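Local coordinates for lysine specific cysteine protease (Porphyromonas gingivalis, PDB 3KM5), which is, as a whole, a virulence-associated secreted endopeptidase cutting after lysine, represented here by one of its cleaved adhesin domains, a type that is haemolytic in vitro when isolated, at residues W43-G48 against G135-S140; N67-K72 against V156-Y161; H94-I99 against F109-E114. All blocks are in the same frame, centred on the assembly; numbering follows the deposited sequence. Where two conformers were deposited one is given.

Interaction 1: residues W43-G48 against G135-S140. With CA (calcium ion), chain D.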
loop_
_atom_site.group_PDB
_atom_site.type_symbol
_atom_site.label_atom_id
_atom_site.label_comp_id
_atom_site.label_asym_id
_atom_site.label_seq_id
_atom_site.Cartn_x
_atom_site.Cartn_y
_atom_site.Cartn_z
ATOM N N TRP A 43 -2.080 10.095 -14.191
ATOM C CA TRP A 43 -1.198 10.623 -13.131
ATOM C C TRP A 43 -0.229 9.603 -12.534
ATOM O O TRP A 43 0.776 9.960 -11.964
ATOM C CB TRP A 43 -1.993 11.306 -11.999
ATOM C CG TRP A 43 -2.963 10.461 -11.181
ATOM C CD1 TRP A 43 -4.306 10.356 -11.383
ATOM C CD2 TRP A 43 -2.667 9.658 -10.023
ATOM N NE1 TRP A 43 -4.867 9.529 -10.430
ATOM C CE2 TRP A 43 -3.877 9.095 -9.584
ATOM C CE3 TRP A 43 -1.494 9.362 -9.322
ATOM C CZ2 TRP A 43 -3.943 8.251 -8.463
ATOM C CZ3 TRP A 43 -1.564 8.541 -8.203
ATOM C CH2 TRP A 43 -2.777 7.991 -7.791
ATOM N N LEU A 44 -0.543 8.337 -12.721
ATOM C CA LEU A 44 0.172 7.264 -12.050
ATOM C C LEU A 44 1.338 6.700 -12.879
ATOM O O LEU A 44 1.164 6.405 -14.069
ATOM C CB LEU A 44 -0.825 6.158 -11.766
ATOM C CG LEU A 44 -0.271 4.892 -11.102
ATOM C CD1 LEU A 44 0.198 5.184 -9.663
ATOM C CD2 LEU A 44 -1.300 3.777 -11.163
ATOM N N THR A 45 2.483 6.501 -12.221
ATOM C CA THR A 45 3.571 5.681 -12.726
ATOM C C THR A 45 3.929 4.648 -11.657
ATOM O O THR A 45 4.176 4.994 -10.512
ATOM C CB THR A 45 4.812 6.531 -13.060
ATOM O OG1 THR A 45 4.417 7.570 -13.965
ATOM C CG2 THR A 45 5.902 5.693 -13.744
ATOM N N ALA A 46 3.958 3.381 -12.045
ATOM C CA ALA A 46 4.331 2.294 -11.127
ATOM C C ALA A 46 5.817 2.260 -10.895
ATOM O O ALA A 46 6.595 2.775 -11.712
ATOM C CB ALA A 46 3.878 0.958 -11.695
ATOM N N HIS A 47 6.220 1.590 -9.814
ATOM C CA HIS A 47 7.645 1.396 -9.560
ATOM C C HIS A 47 8.208 0.418 -10.594
ATOM O O HIS A 47 9.299 0.608 -11.138
ATOM C CB HIS A 47 7.894 0.812 -8.182
ATOM C CG HIS A 47 9.336 0.615 -7.878
ATOM N ND1 HIS A 47 9.922 -0.622 -7.764
ATOM C CD2 HIS A 47 10.322 1.523 -7.679
ATOM C CE1 HIS A 47 11.216 -0.478 -7.542
ATOM N NE2 HIS A 47 11.478 0.816 -7.452
ATOM N N GLY A 48 7.448 -0.647 -10.836
ATOM C CA GLY A 48 7.765 -1.595 -11.887
ATOM C C GLY A 48 6.540 -1.954 -12.701
ATOM O O GLY A 48 5.443 -2.024 -12.194
ATOM N N GLY A 135 -3.739 15.783 -17.098
ATOM C CA GLY A 135 -2.332 15.509 -17.394
ATOM C C GLY A 135 -1.313 15.784 -16.302
ATOM O O GLY A 135 -0.148 15.419 -16.461
ATOM N N ALA A 136 -1.737 16.391 -15.188
ATOM C CA ALA A 136 -0.841 16.621 -14.042
ATOM C C ALA A 136 -0.396 15.289 -13.423
ATOM O O ALA A 136 -1.098 14.280 -13.524
ATOM C CB ALA A 136 -1.512 17.473 -12.992
ATOM N N LYS A 137 0.804 15.289 -12.861
ATOM C CA LYS A 137 1.315 14.089 -12.172
ATOM C C LYS A 137 1.930 14.541 -10.887
ATOM O O LYS A 137 2.664 15.531 -10.871
ATOM C CB LYS A 137 2.342 13.310 -13.023
ATOM C CG LYS A 137 1.801 12.703 -14.303
ATOM C CD LYS A 137 2.890 11.900 -15.042
ATOM C CE LYS A 137 2.695 10.381 -14.932
ATOM N NZ LYS A 137 2.859 9.812 -13.574
ATOM N N PRO A 138 1.679 13.793 -9.795
ATOM C CA PRO A 138 2.134 14.262 -8.517
ATOM C C PRO A 138 3.634 14.170 -8.400
ATOM O O PRO A 138 4.279 13.372 -9.087
ATOM C CB PRO A 138 1.511 13.262 -7.521
ATOM C CG PRO A 138 1.301 12.039 -8.317
ATOM C CD PRO A 138 0.909 12.549 -9.680
ATOM N N GLN A 139 4.172 15.001 -7.512
ATOM C CA GLN A 139 5.520 14.829 -7.034
ATOM C C GLN A 139 5.413 13.599 -6.143
ATOM O O GLN A 139 4.671 13.626 -5.160
ATOM C CB GLN A 139 5.993 16.052 -6.249
ATOM N N SER A 140 6.084 12.518 -6.543
ATOM C CA SER A 140 5.860 11.186 -5.927
ATOM C C SER A 140 7.065 10.274 -6.205
ATOM O O SER A 140 7.174 9.673 -7.272
ATOM C CB SER A 140 4.549 10.588 -6.481
ATOM O OG SER A 140 4.098 9.429 -5.785
HETATM CA CA CA D . 4.189 -3.185 -10.414
HETATM O O HOH W 1 6.264 -4.312 -10.459
#
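Trp-43 and Pro-138 make the close-packed part of this contact between two loops. The proline ring turns toward the tryptophan, its CD resting 3.9 Å from Trp-43 CB while its CG approaches the indole at CE3, 4.0 Å away; the two side chains cross at about a right angle. The first torsion of Trp-43 (chi1 63°) sets CG between its own backbone N and carbonyl carbon, which swings the indole inward, where Phe-127 and Tyr-168 meet it and NE1 is hydrogen-bonded to Gly-128 O. Pro-138 touches the same two aromatic residues, so the proline ring joins the indole in a cluster with these two rings, the tryptophan buried and the proline at its margin.

The other side of the contact is polar and lies at the surface. Lys-137 sends its chain across Thr-45, bending at chi3 (106°) and again at chi4 so that the ammonium doubles back onto the 43-48 loop. There Lys-137 NZ donates to Trp-43 O at 2.6 Å, from well above the carbonyl plane, and to Thr-45 OG1 at 2.8 Å. Two oxygens from the loop thus grip one charge, although Thr-45 and Lys-137 themselves are exposed.

Farther along, the 43-48 segment leaves its partner: Gly-48 O binds a calcium ion at 2.5 Å, with Thr-8, Glu-10, Asn-51 and Asp-172 completing the protein ligands. Lys-137 and Pro-138 form an experimentally established processing site of the gingipain precursor, here uncut, and the contact ties this cleavage site, in a loop of the jelly-roll adhesin domain, to the neighbouring 43-48 loop.

Interaction 2: residues N67-K72 against V156-Y161; sequences NYLISK and VAFRHY. With CA (calcium ion), chain C.
Ile-70 and Ala-157 face each other at a non-hydrogen-bonded position, Ile-70 CG1 lying 4.0 Å from Ala-157 CB. Leu-69 and Phe-158, on the other face of the sheet, pair more loosely through their CB atoms, and Phe-158 continues inward onto Leu-171 and Ile-174 of strand 168-177. Next to Ile-70, on the same face, Tyr-68 lies side by side with Arg-159. The arginine is extended from CG to NE, with CG anti to the backbone N (chi1 -175°), and this carries it along the phenol: Arg-159 CG sits over the centre of the Tyr-68 ring in a CH-pi contact, 4.0 Å from the centroid, and the guanidinium passes over the hydroxyl, Arg-159 CZ to Tyr-68 OH 3.2 Å. Ring and guanidinium planes are only 16° apart. Tyr-161 CD1 covers the opposite face of the guanidinium, which is therefore sandwiched, while a salt bridge from NE to Asp-66 helps to fix its rotation.

Paired backbone bonds join Leu-69 with Phe-158 and Asn-67 with His-160. Beyond Ile-70 the ladder ends differently: Ser-71 N donates to Val-156 O, and Val-156 N returns a nearly straight bond (178°) to Ser-71 OG, 3.0 Å away, whose own proton goes to Lys-72 O. At the other end Asn-67 OD1 binds a calcium ion at 2.4 Å, together with Asp-25, Asp-27, Asp-29 and Gln-31. Ser-55 OG is hydrogen-bonded to both Asn-67 ND2 and His-160 ND1, linking the metal ligand to its strand partner.

Strands 66-70 and 155-161 are inner members of a five-stranded antiparallel sheet, flanked by strand 22-25 beside the former and strand 95-100 beside the latter.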
loop_
_atom_site.group_PDB
_atom_site.type_symbol
_atom_site.label_atom_id
_atom_site.label_comp_id
_atom_site.label_asym_id
_atom_site.label_seq_id
_atom_site.Cartn_x
_atom_site.Cartn_y
_atom_site.Cartn_z
ATOM N N ASN A 67 -7.272 0.582 6.687
ATOM C CA ASN A 67 -7.377 -0.383 5.618
ATOM C C ASN A 67 -6.225 -1.373 5.692
ATOM O O ASN A 67 -5.049 -0.983 5.727
ATOM C CB ASN A 67 -7.316 0.305 4.239
ATOM C CG ASN A 67 -8.377 1.349 4.032
ATOM O OD1 ASN A 67 -9.468 1.248 4.575
ATOM N ND2 ASN A 67 -8.088 2.314 3.159
ATOM N N TYR A 68 -6.544 -2.671 5.741
ATOM C CA TYR A 68 -5.531 -3.740 5.756
ATOM C C TYR A 68 -5.413 -4.446 4.413
ATOM O O TYR A 68 -6.406 -4.845 3.815
ATOM C CB TYR A 68 -5.895 -4.803 6.816
ATOM C CG TYR A 68 -5.890 -4.400 8.281
ATOM C CD1 TYR A 68 -4.968 -4.962 9.176
ATOM C CD2 TYR A 68 -6.850 -3.581 8.768
ATOM C CE1 TYR A 68 -4.991 -4.661 10.514
ATOM C CE2 TYR A 68 -6.878 -3.265 10.132
ATOM C CZ TYR A 68 -5.952 -3.816 10.974
ATOM O OH TYR A 68 -6.023 -3.480 12.329
ATOM N N LEU A 69 -4.184 -4.643 4.027
ATOM C CA LEU A 69 -3.816 -5.442 2.858
ATOM C C LEU A 69 -3.016 -6.636 3.385
ATOM O O LEU A 69 -1.928 -6.446 3.935
ATOM C CB LEU A 69 -2.982 -4.604 1.897
ATOM C CG LEU A 69 -2.380 -5.344 0.696
ATOM C CD1 LEU A 69 -3.476 -5.768 -0.217
ATOM C CD2 LEU A 69 -1.468 -4.428 -0.030
ATOM N N ILE A 70 -3.539 -7.845 3.206
ATOM C CA ILE A 70 -3.027 -9.054 3.849
ATOM C C ILE A 70 -2.541 -10.099 2.844
ATOM O O ILE A 70 -3.254 -10.488 1.911
ATOM C CB ILE A 70 -4.123 -9.681 4.763
ATOM C CG1 ILE A 70 -4.601 -8.646 5.776
ATOM C CG2 ILE A 70 -3.631 -10.928 5.505
ATOM C CD1 ILE A 70 -5.871 -9.042 6.594
ATOM N N SER A 71 -1.299 -10.527 3.029
ATOM C CA SER A 71 -0.674 -11.490 2.121
ATOM C C SER A 71 -1.323 -12.862 2.226
ATOM O O SER A 71 -2.075 -13.172 3.126
ATOM C CB SER A 71 0.809 -11.646 2.433
ATOM O OG SER A 71 1.023 -12.306 3.684
ATOM N N LYS A 72 -0.962 -13.711 1.273
ATOM C CA LYS A 72 -1.152 -15.148 1.368
ATOM C C LYS A 72 -0.253 -15.681 2.481
ATOM O O LYS A 72 0.615 -14.962 3.024
ATOM C CB LYS A 72 -0.800 -15.798 0.008
ATOM C CG LYS A 72 0.679 -15.764 -0.343
ATOM C CD LYS A 72 0.910 -16.321 -1.770
ATOM C CE LYS A 72 2.373 -16.301 -2.170
ATOM N NZ LYS A 72 2.596 -16.897 -3.527
ATOM N N VAL A 156 1.602 -11.283 6.392
ATOM C CA VAL A 156 2.119 -9.932 6.489
ATOM C C VAL A 156 1.010 -8.995 6.004
ATOM O O VAL A 156 0.410 -9.228 4.960
ATOM C CB VAL A 156 3.388 -9.779 5.646
ATOM C CG1 VAL A 156 3.835 -8.288 5.599
ATOM C CG2 VAL A 156 4.518 -10.668 6.179
ATOM N N ALA A 157 0.738 -7.954 6.772
ATOM C CA ALA A 157 -0.264 -6.969 6.411
ATOM C C ALA A 157 0.354 -5.590 6.309
ATOM O O ALA A 157 1.265 -5.254 7.068
ATOM C CB ALA A 157 -1.377 -6.927 7.484
ATOM N N PHE A 158 -0.152 -4.789 5.381
ATOM C CA PHE A 158 0.130 -3.356 5.310
ATOM C C PHE A 158 -1.163 -2.654 5.695
ATOM O O PHE A 158 -2.250 -2.934 5.147
ATOM C CB PHE A 158 0.561 -2.962 3.889
ATOM C CG PHE A 158 1.833 -3.564 3.480
ATOM C CD1 PHE A 158 3.020 -2.843 3.595
ATOM C CD2 PHE A 158 1.873 -4.828 2.939
ATOM C CE1 PHE A 158 4.233 -3.400 3.225
ATOM C CE2 PHE A 158 3.077 -5.394 2.559
ATOM C CZ PHE A 158 4.273 -4.666 2.689
ATOM N N ARG A 159 -1.055 -1.736 6.650
ATOM C CA ARG A 159 -2.215 -1.092 7.250
ATOM C C ARG A 159 -2.073 0.402 7.067
ATOM O O ARG A 159 -1.156 0.999 7.614
ATOM C CB ARG A 159 -2.323 -1.454 8.730
ATOM C CG ARG A 159 -3.584 -0.914 9.396
ATOM C CD ARG A 159 -3.494 -1.178 10.871
ATOM N NE ARG A 159 -4.613 -0.646 11.633
ATOM C CZ ARG A 159 -4.693 -0.635 12.961
ATOM N NH1 ARG A 159 -3.693 -1.121 13.706
ATOM N NH2 ARG A 159 -5.769 -0.131 13.537
ATOM N N HIS A 160 -2.955 1.005 6.280
ATOM C CA HIS A 160 -2.994 2.450 6.093
ATOM C C HIS A 160 -3.986 2.976 7.118
ATOM O O HIS A 160 -5.190 2.671 7.060
ATOM C CB HIS A 160 -3.434 2.770 4.640
ATOM C CG HIS A 160 -3.514 4.226 4.288
ATOM N ND1 HIS A 160 -4.348 4.676 3.286
ATOM C CD2 HIS A 160 -2.835 5.320 4.741
ATOM C CE1 HIS A 160 -4.143 5.966 3.095
ATOM N NE2 HIS A 160 -3.250 6.385 3.978
ATOM N N TYR A 161 -3.497 3.756 8.073
ATOM C CA TYR A 161 -4.328 4.156 9.190
ATOM C C TYR A 161 -3.714 5.318 9.912
ATOM O O TYR A 161 -2.611 5.724 9.603
ATOM C CB TYR A 161 -4.553 2.971 10.141
ATOM C CG TYR A 161 -3.500 2.713 11.197
ATOM C CD1 TYR A 161 -3.857 2.690 12.535
ATOM C CD2 TYR A 161 -2.173 2.469 10.873
ATOM C CE1 TYR A 161 -2.931 2.475 13.507
ATOM C CE2 TYR A 161 -1.260 2.229 11.841
ATOM C CZ TYR A 161 -1.632 2.239 13.163
ATOM O OH TYR A 161 -0.713 1.994 14.184
HETATM CA CA CA C . -11.686 2.226 4.505
HETATM O O HOH W 2 -10.712 4.435 4.119
#

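Interaction 3: residues H94-I99 against F109-E114; sequences HYAVMI and FTVVFE
Phe-109 lays its CB against the methyl of Met-98, CE to CB 3.8 Å, and brings CD1 close to the carbonyl carbon of Ile-99. Thr-110 then exchanges a pair of backbone hydrogen bonds with Ile-99, and a water donates to Ile-99 O beside them. Val-111 returns to the Met-98 face: the methionine bends at chi3 (74°), which turns Met-98 CE back to within 3.7 Å of Val-111 CG2.

At Val-112 the strand turns a corner. Val-112 N reaches Val-97 O at 2.9 Å, and Phe-113 N donates to the same oxygen over a longer 3.3 Å, so one carbonyl serves two successive amides. Val-112 CG1 packs on Ile-99 CG1, 3.7 Å apart, with the two side chains at about a right angle. Phe-113 offers its ring edge to Val-97 CG2 and, in plane, to Tyr-95 OH; that hydroxyl is hydrogen-bonded to Glu-115 and Tyr-82.

Glu-114 brings its CB against Ala-96 and extends its carboxylate to His-94. His-94 NE2 donates to Glu-114 OE2 at 2.8 Å, nearly straight (168°), in the imidazole plane but from above the carboxylate plane; Tyr-161 OH shares this OE2, and Thr-116 holds His-94 ND1. With Val-112 and Phe-113 both opposite Val-97, this is a classic beta bulge in an antiparallel hairpin at the edge of the jelly-roll sheet.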
loop_
_atom_site.group_PDB
_atom_site.type_symbol
_atom_site.label_atom_id
_atom_site.label_comp_id
_atom_site.label_asym_id
_atom_site.label_seq_id
_atom_site.Cartn_x
_atom_site.Cartn_y
_atom_site.Cartn_z
ATOM N N HIS A 94 0.364 7.773 6.831
ATOM C CA HIS A 94 0.871 6.862 7.831
ATOM C C HIS A 94 0.474 5.415 7.539
ATOM O O HIS A 94 -0.706 5.135 7.213
ATOM C CB HIS A 94 0.353 7.307 9.231
ATOM C CG HIS A 94 0.927 6.512 10.359
ATOM N ND1 HIS A 94 2.089 6.878 10.999
ATOM C CD2 HIS A 94 0.530 5.358 10.941
ATOM C CE1 HIS A 94 2.383 5.985 11.923
ATOM N NE2 HIS A 94 1.450 5.046 11.911
ATOM N N TYR A 95 1.434 4.513 7.710
ATOM C CA TYR A 95 1.135 3.096 7.547
ATOM C C TYR A 95 1.999 2.237 8.444
ATOM O O TYR A 95 3.063 2.651 8.906
ATOM C CB TYR A 95 1.255 2.693 6.068
ATOM C CG TYR A 95 2.691 2.578 5.654
ATOM C CD1 TYR A 95 3.313 1.331 5.630
ATOM C CD2 TYR A 95 3.449 3.691 5.345
ATOM C CE1 TYR A 95 4.651 1.211 5.347
ATOM C CE2 TYR A 95 4.807 3.570 5.030
ATOM C CZ TYR A 95 5.403 2.294 5.010
ATOM O OH TYR A 95 6.769 2.095 4.743
ATOM N N ALA A 96 1.511 1.039 8.698
ATOM C CA ALA A 96 2.235 0.013 9.419
ATOM C C ALA A 96 2.424 -1.231 8.569
ATOM O O ALA A 96 1.590 -1.555 7.791
ATOM C CB ALA A 96 1.492 -0.366 10.717
ATOM N N VAL A 97 3.499 -1.968 8.835
ATOM C CA VAL A 97 3.672 -3.348 8.389
ATOM C C VAL A 97 3.414 -4.173 9.668
ATOM O O VAL A 97 3.955 -3.864 10.763
ATOM C CB VAL A 97 5.095 -3.619 7.850
ATOM C CG1 VAL A 97 5.311 -5.068 7.461
ATOM C CG2 VAL A 97 5.399 -2.701 6.657
ATOM N N MET A 98 2.550 -5.179 9.560
ATOM C CA MET A 98 2.178 -6.026 10.670
ATOM C C MET A 98 2.332 -7.471 10.317
ATOM O O MET A 98 2.352 -7.853 9.153
ATOM C CB MET A 98 0.719 -5.759 11.033
ATOM C CG MET A 98 0.394 -4.259 11.131
ATOM S SD MET A 98 -1.294 -3.976 11.681
ATOM C CE MET A 98 -1.212 -4.390 13.404
ATOM N N ILE A 99 2.427 -8.308 11.351
ATOM C CA ILE A 99 2.447 -9.737 11.138
ATOM C C ILE A 99 1.428 -10.473 12.001
ATOM O O ILE A 99 1.126 -10.059 13.140
ATOM C CB ILE A 99 3.873 -10.339 11.360
ATOM C CG1 ILE A 99 4.260 -10.307 12.860
ATOM C CG2 ILE A 99 4.909 -9.663 10.430
ATOM C CD1 ILE A 99 3.917 -11.611 13.682
ATOM N N PHE A 109 -3.009 -9.522 14.127
ATOM C CA PHE A 109 -1.810 -8.800 13.703
ATOM C C PHE A 109 -1.192 -7.923 14.809
ATOM O O PHE A 109 -1.863 -7.354 15.679
ATOM C CB PHE A 109 -2.144 -7.933 12.482
ATOM C CG PHE A 109 -2.416 -8.743 11.254
ATOM C CD1 PHE A 109 -1.397 -9.120 10.442
ATOM C CD2 PHE A 109 -3.699 -9.202 10.982
ATOM C CE1 PHE A 109 -1.620 -9.940 9.327
ATOM C CE2 PHE A 109 -3.942 -9.981 9.868
ATOM C CZ PHE A 109 -2.890 -10.374 9.059
ATOM N N THR A 110 0.123 -7.851 14.751
ATOM C CA THR A 110 0.881 -6.924 15.592
ATOM C C THR A 110 1.882 -6.145 14.729
ATOM O O THR A 110 2.444 -6.654 13.737
ATOM C CB THR A 110 1.588 -7.638 16.756
ATOM O OG1 THR A 110 2.566 -8.537 16.238
ATOM C CG2 THR A 110 0.573 -8.401 17.627
ATOM N N VAL A 111 2.060 -4.879 15.093
ATOM C CA VAL A 111 2.904 -3.960 14.319
ATOM C C VAL A 111 4.357 -4.366 14.486
ATOM O O VAL A 111 4.810 -4.622 15.621
ATOM C CB VAL A 111 2.742 -2.492 14.818
ATOM C CG1 VAL A 111 3.670 -1.559 14.072
ATOM C CG2 VAL A 111 1.328 -1.990 14.655
ATOM N N VAL A 112 5.085 -4.485 13.378
ATOM C CA VAL A 112 6.512 -4.690 13.413
ATOM C C VAL A 112 7.293 -3.485 12.864
ATOM O O VAL A 112 8.505 -3.419 13.063
ATOM C CB VAL A 112 6.941 -5.975 12.636
ATOM C CG1 VAL A 112 6.312 -7.196 13.270
ATOM C CG2 VAL A 112 6.623 -5.942 11.176
ATOM N N PHE A 113 6.636 -2.579 12.139
ATOM C CA PHE A 113 7.253 -1.359 11.606
ATOM C C PHE A 113 6.141 -0.377 11.308
ATOM O O PHE A 113 5.121 -0.794 10.798
ATOM C CB PHE A 113 8.034 -1.632 10.304
ATOM C CG PHE A 113 8.430 -0.367 9.580
ATOM C CD1 PHE A 113 9.316 0.515 10.168
ATOM C CD2 PHE A 113 7.834 -0.014 8.369
ATOM C CE1 PHE A 113 9.620 1.741 9.549
ATOM C CE2 PHE A 113 8.180 1.166 7.730
ATOM C CZ PHE A 113 9.062 2.032 8.317
ATOM N N GLU A 114 6.317 0.909 11.597
ATOM C CA GLU A 114 5.370 1.892 11.065
ATOM C C GLU A 114 6.038 3.251 10.975
ATOM O O GLU A 114 7.038 3.497 11.654
ATOM C CB GLU A 114 4.032 1.921 11.820
ATOM C CG GLU A 114 4.097 2.350 13.231
ATOM C CD GLU A 114 2.734 2.308 13.969
ATOM O OE1 GLU A 114 2.743 1.913 15.144
ATOM O OE2 GLU A 114 1.678 2.699 13.409
HETATM O O HOH W 3 0.603 -11.191 15.796
#

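Overall arrangement
Interactions 2 and 3 are neighbours in one antiparallel sheet, their centres 8 Å apart. Strands 155-161 and 95-100 join them, for instance through Met-98 N and Ala-157 O, 2.8 Å apart, and the hydroxyl of Tyr-161 adds a side-chain tie to Glu-114. Interaction 1 stands apart in loops of the domain, its nearest atoms about 11 Å from interaction 2 and about 12 Å from interaction 3; its centre is 26 Å from that of interaction 3, which lies across the centre of the chain. Along the sequence interaction 3 is nested within both other contacts, whereas 1 and 2 interlock. Separate calcium ions attend interactions 1 and 2; Tyr-95 of interaction 3 keeps its side chain about 13 Å from a calcium ion.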